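Local coordinates for sortase family protein (Clostridium perfringens, PDB 4D70) that acts as a class D sortase, a cysteine transpeptidase that probably cleaves sorting signals of surface proteins and joins those proteins to the cell wall, at residues 33-41 / 57-65; 81-91 / 103-114. One frame throughout, in Å; residues are numbered along the deposited sequence.

Interaction 1 (33-41 / 57-65)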
# COMPACT_ATOMS: atom_id res chain seq x y z
N THR A 33 -0.45 -1.34 -14.96
CA THR A 33 -1.27 -1.76 -13.83
C THR A 33 -2.14 -0.62 -13.43
O THR A 33 -3.30 -0.77 -13.12
CB THR A 33 -0.38 -2.09 -12.68
OG1 THR A 33 0.62 -3.02 -13.11
CG2 THR A 33 -1.17 -2.65 -11.52
N LEU A 34 -1.54 0.55 -13.42
CA LEU A 34 -2.25 1.76 -13.02
C LEU A 34 -3.37 2.09 -13.97
O LEU A 34 -4.49 2.35 -13.55
CB LEU A 34 -1.26 2.92 -12.91
CG LEU A 34 -1.79 4.32 -12.84
CD1 LEU A 34 -2.66 4.45 -11.61
CD2 LEU A 34 -0.64 5.31 -12.73
N GLU A 35 -3.11 2.01 -15.26
CA GLU A 35 -4.18 2.36 -16.22
C GLU A 35 -5.29 1.31 -16.24
O GLU A 35 -6.47 1.64 -16.32
CB GLU A 35 -3.59 2.61 -17.60
CG GLU A 35 -2.72 3.87 -17.66
CD GLU A 35 -3.40 5.12 -17.04
OE1 GLU A 35 -4.57 5.43 -17.41
OE2 GLU A 35 -2.79 5.80 -16.17
N GLU A 36 -4.92 0.05 -16.09
CA GLU A 36 -5.92 -1.02 -16.12
C GLU A 36 -6.87 -0.91 -14.95
O GLU A 36 -8.05 -1.25 -15.04
CB GLU A 36 -5.23 -2.40 -16.14
CG GLU A 36 -4.02 -2.43 -17.09
CD GLU A 36 -3.80 -3.75 -17.79
OE1 GLU A 36 -3.42 -4.75 -17.15
OE2 GLU A 36 -3.95 -3.76 -19.03
N PHE A 37 -6.35 -0.47 -13.81
CA PHE A 37 -7.19 -0.38 -12.64
C PHE A 37 -8.16 0.78 -12.82
O PHE A 37 -9.35 0.64 -12.54
CB PHE A 37 -6.33 -0.15 -11.35
CG PHE A 37 -7.14 -0.10 -10.10
CD1 PHE A 37 -7.74 -1.23 -9.59
CD2 PHE A 37 -7.25 1.09 -9.39
CE1 PHE A 37 -8.46 -1.17 -8.41
CE2 PHE A 37 -7.98 1.16 -8.21
CZ PHE A 37 -8.60 0.04 -7.73
N LYS A 38 -7.63 1.93 -13.21
CA LYS A 38 -8.46 3.13 -13.40
C LYS A 38 -9.60 2.87 -14.35
O LYS A 38 -10.71 3.35 -14.14
CB LYS A 38 -7.62 4.28 -13.96
CG LYS A 38 -6.68 4.88 -12.92
CD LYS A 38 -5.73 5.86 -13.59
CE LYS A 38 -5.11 6.79 -12.58
NZ LYS A 38 -4.11 7.69 -13.23
N GLU A 39 -9.33 2.07 -15.38
CA GLU A 39 -10.39 1.69 -16.30
C GLU A 39 -11.53 1.00 -15.58
O GLU A 39 -12.65 1.12 -16.02
CB GLU A 39 -9.84 0.83 -17.43
CG GLU A 39 -9.16 1.73 -18.46
CD GLU A 39 -8.40 1.00 -19.57
OE1 GLU A 39 -8.07 -0.21 -19.42
OE2 GLU A 39 -8.16 1.65 -20.61
N LYS A 40 -11.28 0.33 -14.44
CA LYS A 40 -12.37 -0.41 -13.79
C LYS A 40 -13.30 0.45 -12.96
O LYS A 40 -14.37 0.01 -12.56
CB LYS A 40 -11.86 -1.55 -12.94
CG LYS A 40 -10.88 -2.44 -13.65
CD LYS A 40 -10.56 -3.64 -12.77
CE LYS A 40 -9.46 -4.47 -13.39
NZ LYS A 40 -9.16 -5.62 -12.49
N PHE A 41 -12.92 1.71 -12.74
CA PHE A 41 -13.84 2.65 -12.11
C PHE A 41 -15.15 2.81 -12.85
O PHE A 41 -16.16 3.22 -12.28
CB PHE A 41 -13.17 4.00 -12.04
CG PHE A 41 -12.05 4.07 -11.06
CD1 PHE A 41 -12.09 3.36 -9.89
CD2 PHE A 41 -10.98 4.86 -11.33
CE1 PHE A 41 -11.08 3.47 -8.96
CE2 PHE A 41 -9.96 4.98 -10.41
CZ PHE A 41 -10.00 4.26 -9.23
N ASN A 57 -2.34 -12.00 -7.81
CA ASN A 57 -1.11 -11.31 -7.53
C ASN A 57 -0.73 -10.50 -8.75
O ASN A 57 -0.76 -11.02 -9.86
CB ASN A 57 0.03 -12.28 -7.19
CG ASN A 57 0.06 -12.71 -5.74
OD1 ASN A 57 -0.87 -12.51 -4.97
ND2 ASN A 57 1.18 -13.29 -5.36
N GLY A 58 -0.42 -9.23 -8.55
CA GLY A 58 -0.06 -8.34 -9.65
C GLY A 58 -1.20 -7.49 -10.18
O GLY A 58 -0.94 -6.50 -10.82
N ASP A 59 -2.45 -7.86 -9.89
CA ASP A 59 -3.57 -6.98 -10.21
C ASP A 59 -3.60 -5.70 -9.32
O ASP A 59 -3.39 -5.80 -8.10
CB ASP A 59 -4.90 -7.67 -9.93
CG ASP A 59 -5.21 -8.83 -10.90
OD1 ASP A 59 -4.45 -9.09 -11.85
OD2 ASP A 59 -6.23 -9.49 -10.65
N GLY A 60 -3.94 -4.56 -9.91
CA GLY A 60 -4.23 -3.33 -9.19
C GLY A 60 -5.39 -3.51 -8.25
O GLY A 60 -6.40 -4.11 -8.62
N ILE A 61 -5.24 -3.01 -7.00
CA ILE A 61 -6.36 -3.08 -6.07
C ILE A 61 -6.80 -1.73 -5.49
O ILE A 61 -7.85 -1.65 -4.92
CB ILE A 61 -6.04 -4.04 -4.90
CG1 ILE A 61 -4.87 -3.51 -4.08
CG2 ILE A 61 -5.75 -5.45 -5.42
CD1 ILE A 61 -4.74 -4.18 -2.77
N ALA A 62 -5.95 -0.72 -5.62
CA ALA A 62 -6.24 0.61 -5.13
C ALA A 62 -5.26 1.57 -5.76
O ALA A 62 -4.16 1.19 -6.19
CB ALA A 62 -6.10 0.67 -3.59
N LEU A 63 -5.63 2.82 -5.72
CA LEU A 63 -4.74 3.88 -5.96
C LEU A 63 -4.23 4.40 -4.62
O LEU A 63 -4.92 4.36 -3.60
CB LEU A 63 -5.48 5.05 -6.64
CG LEU A 63 -6.15 4.78 -8.02
CD1 LEU A 63 -6.80 6.08 -8.48
CD2 LEU A 63 -5.16 4.27 -9.07
N ILE A 64 -3.04 4.89 -4.64
CA ILE A 64 -2.44 5.57 -3.51
C ILE A 64 -1.98 6.95 -3.93
O ILE A 64 -1.26 7.13 -4.93
CB ILE A 64 -1.29 4.75 -2.90
CG1 ILE A 64 -0.67 5.48 -1.68
CG2 ILE A 64 -0.17 4.46 -3.94
CD1 ILE A 64 0.13 4.56 -0.77
N ASP A 65 -2.37 7.95 -3.16
CA ASP A 65 -1.90 9.33 -3.32
C ASP A 65 -1.39 9.86 -2.01
O ASP A 65 -2.08 9.79 -1.00
CB ASP A 65 -3.07 10.21 -3.79
CG ASP A 65 -3.56 9.82 -5.15
OD1 ASP A 65 -2.89 10.23 -6.12
OD2 ASP A 65 -4.52 9.01 -5.25
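F37 and L63 form the centre of this contact, where the N-terminal helix 29-39 lies across strand 60-66 of the sortase beta-barrel. The segment axes run nearly at right angles, at 83°, and come within 8.1 Å. No hydrogen bond joins the two segments. F37 points its side chain at the strand, with CG anti to the backbone N (chi1 -178°). This sends the ring down onto the backbone of residues 60 to 62. One ring face lies over A62 N, which sits toward the rim, 3.5 Å from F37 CZ. The carbonyl oxygens of G60 and I61 meet the ring obliquely; F37 CD1 is 3.3 Å from G60 O. G60 has no side chain, and the helix comes close here: the CA atoms of F37 and G60 are 5.4 Å apart. L63 divides its two methyls between different partners. CD2 reaches L34 CD1 at 3.6 Å, the two leucines crossing at about a right angle. The same CD2 also touches CD2 of the F37 ring. The aliphatic part of K38 passes farther off, across the L63 side chain. T33 works at the other end, toward the start of the strand. Its methyl CG2 rests near G60 N, while its hydroxyl turns back to V29 O in the helix. L134 packs beside F37, K40 and F41, and V74 lies against T33 and L34. K38 and E35 form a long salt bridge along the helix, and E35 also pairs with K31. F41 meets L63 with its ring edge: L63 CD1 lies in the ring plane, 3.8 Å from F41 CZ.

Interaction 2 (81-91 / 103-114); sequences LDVLENNIGHF and FSIAGHRNTINN
With CG anti to the backbone N (chi1 -172°) and the chain straight from CG to NE, R109 lies across helix 81-86, on its L81 and E85 side. E85 is also extended and runs beside it in the same direction. Their carboxylate and guanidinium planes are stacked, only 2° apart. E85 OE2 sits over one face, 3.8 Å from R109 NH2, a long salt bridge in which no N-H points at the oxygen. L81 CD2 covers the opposite face, toward the rim. R109 NE donates to L81 O at 2.9 Å and 158°, within the guanidinium plane but from above the carbonyl plane. L84 points at the other segment, its CD2 on A106 CB and its CD1 3.3 Å from H108 O, a buried oxygen with no polar partner in the model. Beyond it the chains pair as an antiparallel beta hairpin. G89 and A106 form the hydrogen-bonded pair: G89 N to A106 O is 3.1 Å and A106 N to G89 O is 2.7 Å. F91 N continues the ladder to S104 O. The F91 ring turns back, and its CE1 lies 3.6 Å from A106 CB. H90 and F103 meet obliquely, while E77 and A95 hold the two imidazole nitrogens of H90. H108 ND1 donates to N110 O, in the ring plane, which restrains the rotation of the ring. H108 also touches C170, consistent with the histidine-cysteine pair of sortase active sites. The hairpin fills the sheet between strand 71-77, parallel to 88-90, and strand 163-171, parallel to 101-109.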
# COMPACT_ATOMS: atom_id res chain seq x y z
N LEU A 81 8.54 -11.27 -4.86
CA LEU A 81 9.59 -10.54 -5.56
C LEU A 81 9.15 -10.10 -6.93
O LEU A 81 9.49 -8.99 -7.39
CB LEU A 81 10.84 -11.39 -5.69
CG LEU A 81 11.81 -11.16 -4.53
CD1 LEU A 81 11.30 -11.81 -3.26
CD2 LEU A 81 13.15 -11.73 -4.92
N ASP A 82 8.39 -10.96 -7.58
CA ASP A 82 7.89 -10.65 -8.88
C ASP A 82 6.98 -9.45 -8.90
O ASP A 82 7.02 -8.66 -9.83
CB ASP A 82 7.12 -11.84 -9.46
CG ASP A 82 8.03 -12.90 -10.02
OD1 ASP A 82 9.27 -12.91 -9.75
OD2 ASP A 82 7.45 -13.73 -10.76
N VAL A 83 6.11 -9.33 -7.90
CA VAL A 83 5.20 -8.19 -7.84
C VAL A 83 5.99 -6.94 -7.55
O VAL A 83 5.91 -5.94 -8.28
CB VAL A 83 4.09 -8.39 -6.78
CG1 VAL A 83 3.32 -7.09 -6.57
CG2 VAL A 83 3.14 -9.53 -7.20
N LEU A 84 6.80 -7.02 -6.50
CA LEU A 84 7.50 -5.86 -5.99
C LEU A 84 8.57 -5.32 -6.93
O LEU A 84 8.99 -4.19 -6.75
CB LEU A 84 8.12 -6.16 -4.65
CG LEU A 84 7.08 -6.51 -3.58
CD1 LEU A 84 7.79 -6.98 -2.35
CD2 LEU A 84 6.13 -5.34 -3.31
N GLU A 85 8.97 -6.09 -7.93
CA GLU A 85 9.88 -5.59 -8.92
C GLU A 85 9.24 -4.43 -9.66
O GLU A 85 9.90 -3.43 -9.96
CB GLU A 85 10.25 -6.69 -9.89
CG GLU A 85 11.47 -6.37 -10.74
CD GLU A 85 12.04 -7.63 -11.38
OE1 GLU A 85 11.23 -8.45 -11.88
OE2 GLU A 85 13.28 -7.79 -11.40
N ASN A 86 7.95 -4.53 -9.93
CA ASN A 86 7.26 -3.50 -10.71
C ASN A 86 6.31 -2.59 -9.98
O ASN A 86 6.00 -1.52 -10.47
CB ASN A 86 6.51 -4.19 -11.80
CG ASN A 86 7.45 -4.67 -12.87
OD1 ASN A 86 8.16 -3.87 -13.46
ND2 ASN A 86 7.52 -5.97 -13.06
N ASN A 87 5.83 -3.02 -8.82
CA ASN A 87 4.83 -2.24 -8.15
C ASN A 87 5.01 -2.24 -6.66
O ASN A 87 5.65 -3.09 -6.08
CB ASN A 87 3.45 -2.81 -8.44
CG ASN A 87 2.94 -2.49 -9.82
OD1 ASN A 87 2.67 -3.40 -10.62
ND2 ASN A 87 2.73 -1.26 -10.10
N ILE A 88 4.34 -1.28 -6.05
CA ILE A 88 4.04 -1.33 -4.63
C ILE A 88 3.07 -2.49 -4.45
O ILE A 88 2.15 -2.64 -5.23
CB ILE A 88 3.31 -0.06 -4.20
CG1 ILE A 88 4.18 1.19 -4.31
CG2 ILE A 88 2.80 -0.19 -2.79
CD1 ILE A 88 3.37 2.44 -4.08
N GLY A 89 3.23 -3.28 -3.41
CA GLY A 89 2.45 -4.51 -3.28
C GLY A 89 1.72 -4.62 -1.97
O GLY A 89 2.15 -4.02 -0.96
N HIS A 90 0.60 -5.33 -1.97
CA HIS A 90 -0.23 -5.50 -0.76
C HIS A 90 0.14 -6.83 -0.15
O HIS A 90 0.08 -7.88 -0.82
CB HIS A 90 -1.71 -5.41 -1.12
CG HIS A 90 -2.63 -5.85 -0.05
ND1 HIS A 90 -3.53 -6.90 -0.19
CD2 HIS A 90 -2.82 -5.38 1.19
CE1 HIS A 90 -4.23 -7.04 0.92
NE2 HIS A 90 -3.79 -6.14 1.78
N PHE A 91 0.50 -6.84 1.12
CA PHE A 91 0.75 -8.11 1.81
C PHE A 91 -0.54 -8.94 1.88
O PHE A 91 -1.60 -8.51 2.41
CB PHE A 91 1.26 -7.95 3.22
CG PHE A 91 2.66 -7.45 3.31
CD1 PHE A 91 2.91 -6.11 3.38
CD2 PHE A 91 3.74 -8.34 3.38
CE1 PHE A 91 4.20 -5.61 3.50
CE2 PHE A 91 5.05 -7.86 3.47
CZ PHE A 91 5.28 -6.48 3.55
N PHE A 103 -4.18 -2.67 6.80
CA PHE A 103 -3.91 -2.75 5.37
C PHE A 103 -2.41 -2.46 5.19
O PHE A 103 -1.99 -1.31 5.39
CB PHE A 103 -4.77 -1.67 4.65
CG PHE A 103 -4.39 -1.44 3.22
CD1 PHE A 103 -4.40 -2.49 2.30
CD2 PHE A 103 -4.08 -0.17 2.76
CE1 PHE A 103 -4.04 -2.27 0.98
CE2 PHE A 103 -3.70 0.05 1.44
CZ PHE A 103 -3.70 -1.00 0.55
N SER A 104 -1.66 -3.48 4.80
CA SER A 104 -0.22 -3.41 4.74
C SER A 104 0.36 -3.50 3.34
O SER A 104 -0.05 -4.30 2.51
CB SER A 104 0.39 -4.53 5.55
OG SER A 104 0.02 -4.41 6.89
N ILE A 105 1.28 -2.59 3.07
CA ILE A 105 1.88 -2.48 1.75
C ILE A 105 3.37 -2.49 1.82
O ILE A 105 3.99 -2.03 2.81
CB ILE A 105 1.28 -1.34 0.92
CG1 ILE A 105 1.47 0.03 1.51
CG2 ILE A 105 -0.21 -1.61 0.82
CD1 ILE A 105 1.10 1.16 0.56
N ALA A 106 3.99 -3.03 0.77
CA ALA A 106 5.47 -3.22 0.73
C ALA A 106 5.99 -2.35 -0.37
O ALA A 106 5.47 -2.36 -1.50
CB ALA A 106 5.81 -4.66 0.44
N GLY A 107 6.99 -1.57 -0.05
CA GLY A 107 7.57 -0.64 -0.98
C GLY A 107 9.05 -0.85 -1.20
O GLY A 107 9.79 0.07 -1.47
N HIS A 108 9.45 -2.09 -1.09
CA HIS A 108 10.84 -2.45 -1.34
C HIS A 108 10.85 -3.85 -1.87
O HIS A 108 9.89 -4.61 -1.61
CB HIS A 108 11.64 -2.41 -0.04
CG HIS A 108 11.22 -3.47 0.94
ND1 HIS A 108 11.99 -4.59 1.21
CD2 HIS A 108 10.14 -3.56 1.74
CE1 HIS A 108 11.39 -5.32 2.14
NE2 HIS A 108 10.27 -4.71 2.48
N ARG A 109 11.92 -4.19 -2.58
CA ARG A 109 12.17 -5.55 -3.03
C ARG A 109 13.55 -5.94 -2.53
O ARG A 109 14.54 -5.31 -2.87
CB ARG A 109 12.11 -5.61 -4.56
CG ARG A 109 12.16 -7.02 -5.15
CD ARG A 109 12.35 -6.91 -6.64
NE ARG A 109 12.30 -8.18 -7.35
CZ ARG A 109 13.34 -8.93 -7.70
NH1 ARG A 109 14.58 -8.58 -7.38
NH2 ARG A 109 13.13 -10.07 -8.34
N ASN A 110 13.60 -6.93 -1.65
CA ASN A 110 14.81 -7.26 -0.92
C ASN A 110 15.34 -6.00 -0.27
O ASN A 110 14.61 -5.36 0.47
CB ASN A 110 15.85 -7.92 -1.85
CG ASN A 110 15.36 -9.22 -2.44
OD1 ASN A 110 14.83 -10.06 -1.73
ND2 ASN A 110 15.57 -9.43 -3.73
N THR A 111 16.58 -5.60 -0.52
CA THR A 111 17.12 -4.40 0.13
C THR A 111 16.97 -3.10 -0.69
O THR A 111 17.60 -2.10 -0.37
CB THR A 111 18.62 -4.58 0.49
OG1 THR A 111 19.39 -4.71 -0.71
CG2 THR A 111 18.84 -5.79 1.39
N ILE A 112 16.14 -3.12 -1.73
CA ILE A 112 16.00 -1.94 -2.59
C ILE A 112 14.57 -1.36 -2.59
O ILE A 112 13.60 -2.01 -3.02
CB ILE A 112 16.44 -2.29 -4.04
CG1 ILE A 112 17.82 -2.97 -4.03
CG2 ILE A 112 16.47 -1.04 -4.91
CD1 ILE A 112 18.98 -2.11 -3.50
N ASN A 113 14.49 -0.12 -2.14
CA ASN A 113 13.21 0.60 -2.08
C ASN A 113 12.74 0.91 -3.47
O ASN A 113 13.55 1.31 -4.33
CB ASN A 113 13.38 1.91 -1.36
CG ASN A 113 13.68 1.72 0.09
OD1 ASN A 113 13.15 0.80 0.72
ND2 ASN A 113 14.52 2.55 0.65
N ASN A 114 11.45 0.78 -3.68
CA ASN A 114 10.85 1.28 -4.90
C ASN A 114 11.11 2.78 -4.97
O ASN A 114 10.96 3.49 -3.97
CB ASN A 114 9.37 0.99 -4.91
CG ASN A 114 8.71 1.47 -6.17
OD1 ASN A 114 9.14 2.42 -6.78
ND2 ASN A 114 7.61 0.83 -6.55

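Both interactions build on the same curled sheet, but in different ways. Interaction 1 lays a helix across strand 60-66. It has no hydrogen bond between its segments and relies on side chains packed against apolar groups and the strand backbone. Interaction 2 pairs two strands within the sheet through backbone hydrogen bonds, and adds a more exposed charged layer where helix 81-86 meets R109. It buries about twice the area, 838 Å² against 395 Å², and lies nearer the centre of the chain. The centres of interactions 1 and 2 are about 15 Å apart, yet the two touch. T33 OG1 and N87 OD1 are 3.2 Å apart, a probable hydrogen bond. I61 CD1 packs on H90 CB, and the CD1 atoms of I64 and I105 meet.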